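Local coordinates for lipoprotein LPPX (Mycobacterium tuberculosis, PDB 2BYO) that probably carries phthiocerol dimycocerosates, lipids of the mycobacterial cell wall, from the cell membrane to the outer membrane, at residues 149-154 with 167-172. Residues are numbered along the deposited sequence; the frame is centred on the assembly and turned at random.
Sequences GTIPAS and RPATVW. With HXA (docosa-4,7,10,13,16,19-hexaenoic acid), chain I.
Ile151 lies diagonally across from Ala169 on neighbouring antiparallel strands, and its side chain illustrates how a sheet offers an apolar face to a lipid. CB sits 3.8 Å from Arg167 O, the carbonyl that takes the nearly straight bond from Ile151 N (2.8 Å, 177° at the hydrogen). CG1 stays beside the backbone N, anti to the carbonyl carbon (chi1 -61°), and comes 3.7 Å from Ala169 CB. The extended second torsion (chi2 -177°) carries CD1 to the same methyl, at 3.3 Å closer than the usual van der Waals distance, and to within 4.0 Å of C20 of the bound docosa-4,7,10,13,16,19-hexaenoic acid. These strands belong to the U-shaped beta-half-barrel of the LppX/LprAFG family, whose hydrophobic cavity is large enough for one phthiocerol dimycocerosate molecule. Two hydrogen-bonded pairs, Gly149 with Ala169 and Ile151 with Arg167, flank the non-hydrogen-bonded pair Thr150 with Pro168, across which the CA-H groups point inward: Thr150 CA to Arg167 O and Pro168 CA to Gly149 O, both at 3.5 Å. Farther along 167-172, Val171 CG1 meets lipid C20 at 3.8 Å, while the guanidinium of Arg167 is engaged through NE by the backbone oxygen of Asp187 on the adjoining strand.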
loop_
_atom_site.group_PDB
_atom_site.type_symbol
_atom_site.label_atom_id
_atom_site.label_comp_id
_atom_site.label_asym_id
_atom_site.label_seq_id
_atom_site.Cartn_x
_atom_site.Cartn_y
_atom_site.Cartn_z
ATOM N N GLY A 149 5.005 7.485 12.614
ATOM C CA GLY A 149 6.424 7.713 12.359
ATOM C C GLY A 149 6.569 8.699 11.230
ATOM O O GLY A 149 5.579 9.054 10.591
ATOM N N THR A 150 7.797 9.139 10.986
ATOM C CA THR A 150 8.077 10.095 9.936
ATOM C C THR A 150 8.995 9.432 8.901
ATOM O O THR A 150 10.021 8.855 9.250
ATOM C CB THR A 150 8.675 11.369 10.540
ATOM O OG1 THR A 150 7.656 12.029 11.305
ATOM C CG2 THR A 150 9.208 12.322 9.465
ATOM N N ILE A 151 8.584 9.493 7.636
ATOM C CA ILE A 151 9.283 8.823 6.542
ATOM C C ILE A 151 10.108 9.855 5.769
ATOM O O ILE A 151 9.591 10.899 5.394
ATOM C CB ILE A 151 8.268 8.097 5.611
ATOM C CG1 ILE A 151 7.499 7.041 6.419
ATOM C CG2 ILE A 151 8.971 7.447 4.420
ATOM C CD1 ILE A 151 6.528 6.200 5.605
ATOM N N PRO A 152 11.401 9.566 5.535
ATOM C CA PRO A 152 12.257 10.528 4.848
ATOM C C PRO A 152 11.832 10.736 3.401
ATOM O O PRO A 152 11.316 9.813 2.774
ATOM C CB PRO A 152 13.645 9.888 4.913
ATOM C CG PRO A 152 13.419 8.455 5.166
ATOM C CD PRO A 152 12.110 8.314 5.861
ATOM N N ALA A 153 12.042 11.946 2.891
ATOM C CA ALA A 153 11.611 12.318 1.541
ATOM C C ALA A 153 11.994 11.270 0.493
ATOM O O ALA A 153 11.197 10.946 -0.382
ATOM C CB ALA A 153 12.184 13.667 1.160
ATOM N N SER A 154 13.208 10.735 0.606
ATOM C CA SER A 154 13.730 9.764 -0.354
ATOM C C SER A 154 12.823 8.546 -0.468
ATOM O O SER A 154 12.619 8.022 -1.560
ATOM C CB SER A 154 15.156 9.339 0.025
ATOM O OG SER A 154 15.180 8.676 1.276
ATOM N N ARG A 167 7.519 12.984 5.474
ATOM C CA ARG A 167 6.075 12.998 5.694
ATOM C C ARG A 167 5.655 12.056 6.822
ATOM O O ARG A 167 6.314 11.041 7.049
ATOM C CB ARG A 167 5.345 12.624 4.403
ATOM C CG ARG A 167 5.613 13.562 3.213
ATOM C CD ARG A 167 5.303 15.026 3.501
ATOM N NE ARG A 167 3.969 15.205 4.069
ATOM C CZ ARG A 167 3.528 16.330 4.640
ATOM N NH1 ARG A 167 4.306 17.405 4.722
ATOM N NH2 ARG A 167 2.291 16.381 5.135
ATOM N N PRO A 168 4.566 12.403 7.540
ATOM C CA PRO A 168 4.040 11.511 8.564
ATOM C C PRO A 168 3.365 10.291 7.943
ATOM O O PRO A 168 2.732 10.389 6.891
ATOM C CB PRO A 168 3.014 12.361 9.325
ATOM C CG PRO A 168 2.823 13.602 8.562
ATOM C CD PRO A 168 3.804 13.662 7.437
ATOM N N ALA A 169 3.535 9.156 8.599
ATOM C CA ALA A 169 2.915 7.921 8.190
ATOM C C ALA A 169 2.412 7.193 9.434
ATOM O O ALA A 169 2.799 7.531 10.570
ATOM C CB ALA A 169 3.908 7.063 7.427
ATOM N N THR A 170 1.539 6.215 9.210
ATOM C CA THR A 170 0.974 5.408 10.282
ATOM C C THR A 170 0.823 3.966 9.815
ATOM O O THR A 170 0.524 3.725 8.645
ATOM C CB THR A 170 -0.413 5.918 10.702
ATOM O OG1 THR A 170 -0.356 7.330 10.950
ATOM C CG2 THR A 170 -0.903 5.179 11.993
ATOM N N VAL A 171 1.066 3.016 10.716
ATOM C CA VAL A 171 0.776 1.609 10.444
ATOM C C VAL A 171 -0.068 1.051 11.581
ATOM O O VAL A 171 0.071 1.483 12.731
ATOM C CB VAL A 171 2.055 0.736 10.280
ATOM C CG1 VAL A 171 2.886 1.214 9.085
ATOM C CG2 VAL A 171 2.898 0.709 11.552
ATOM N N TRP A 172 -0.930 0.098 11.242
ATOM C CA TRP A 172 -1.766 -0.597 12.207
ATOM C C TRP A 172 -1.490 -2.084 12.089
ATOM O O TRP A 172 -1.735 -2.690 11.033
ATOM C CB TRP A 172 -3.232 -0.326 11.912
ATOM C CG TRP A 172 -3.716 1.062 12.245
ATOM C CD1 TRP A 172 -4.337 1.448 13.395
ATOM C CD2 TRP A 172 -3.665 2.229 11.406
ATOM N NE1 TRP A 172 -4.661 2.780 13.337
ATOM C CE2 TRP A 172 -4.258 3.288 12.131
ATOM C CE3 TRP A 172 -3.161 2.490 10.123
ATOM C CZ2 TRP A 172 -4.378 4.583 11.609
ATOM C CZ3 TRP A 172 -3.278 3.775 9.608
ATOM C CH2 TRP A 172 -3.875 4.807 10.355
HETATM C C1 HXA I . 7.561 -8.341 -1.343
HETATM O O1 HXA I . 8.486 -8.893 -1.987
HETATM O O2 HXA I . 7.696 -7.238 -0.768
HETATM C C2 HXA I . 6.230 -9.059 -1.254
HETATM C C3 HXA I . 5.054 -8.098 -1.452
HETATM C C4 HXA I . 3.860 -8.798 -2.112
HETATM C C5 HXA I . 2.649 -8.945 -1.185
HETATM C C6 HXA I . 1.486 -8.028 -1.577
HETATM C C7 HXA I . 1.189 -6.979 -0.514
HETATM C C8 HXA I . 0.626 -5.707 -1.136
HETATM C C9 HXA I . 0.306 -4.668 -0.060
HETATM C C10 HXA I . 1.286 -3.493 -0.040
HETATM C C11 HXA I . 2.426 -3.669 0.969
HETATM C C12 HXA I . 2.258 -2.797 2.215
HETATM C C13 HXA I . 2.844 -1.391 2.040
HETATM C C14 HXA I . 4.175 -1.192 2.775
HETATM C C15 HXA I . 4.085 -0.094 3.837
HETATM C C16 HXA I . 5.455 0.171 4.455
HETATM C C17 HXA I . 5.355 0.864 5.809
HETATM C C18 HXA I . 6.611 1.697 6.083
HETATM C C19 HXA I . 6.852 1.939 7.571
HETATM C C20 HXA I . 6.050 3.132 8.083
HETATM C C21 HXA I . 6.333 3.405 9.559
HETATM C C22 HXA I . 5.227 4.181 10.253
#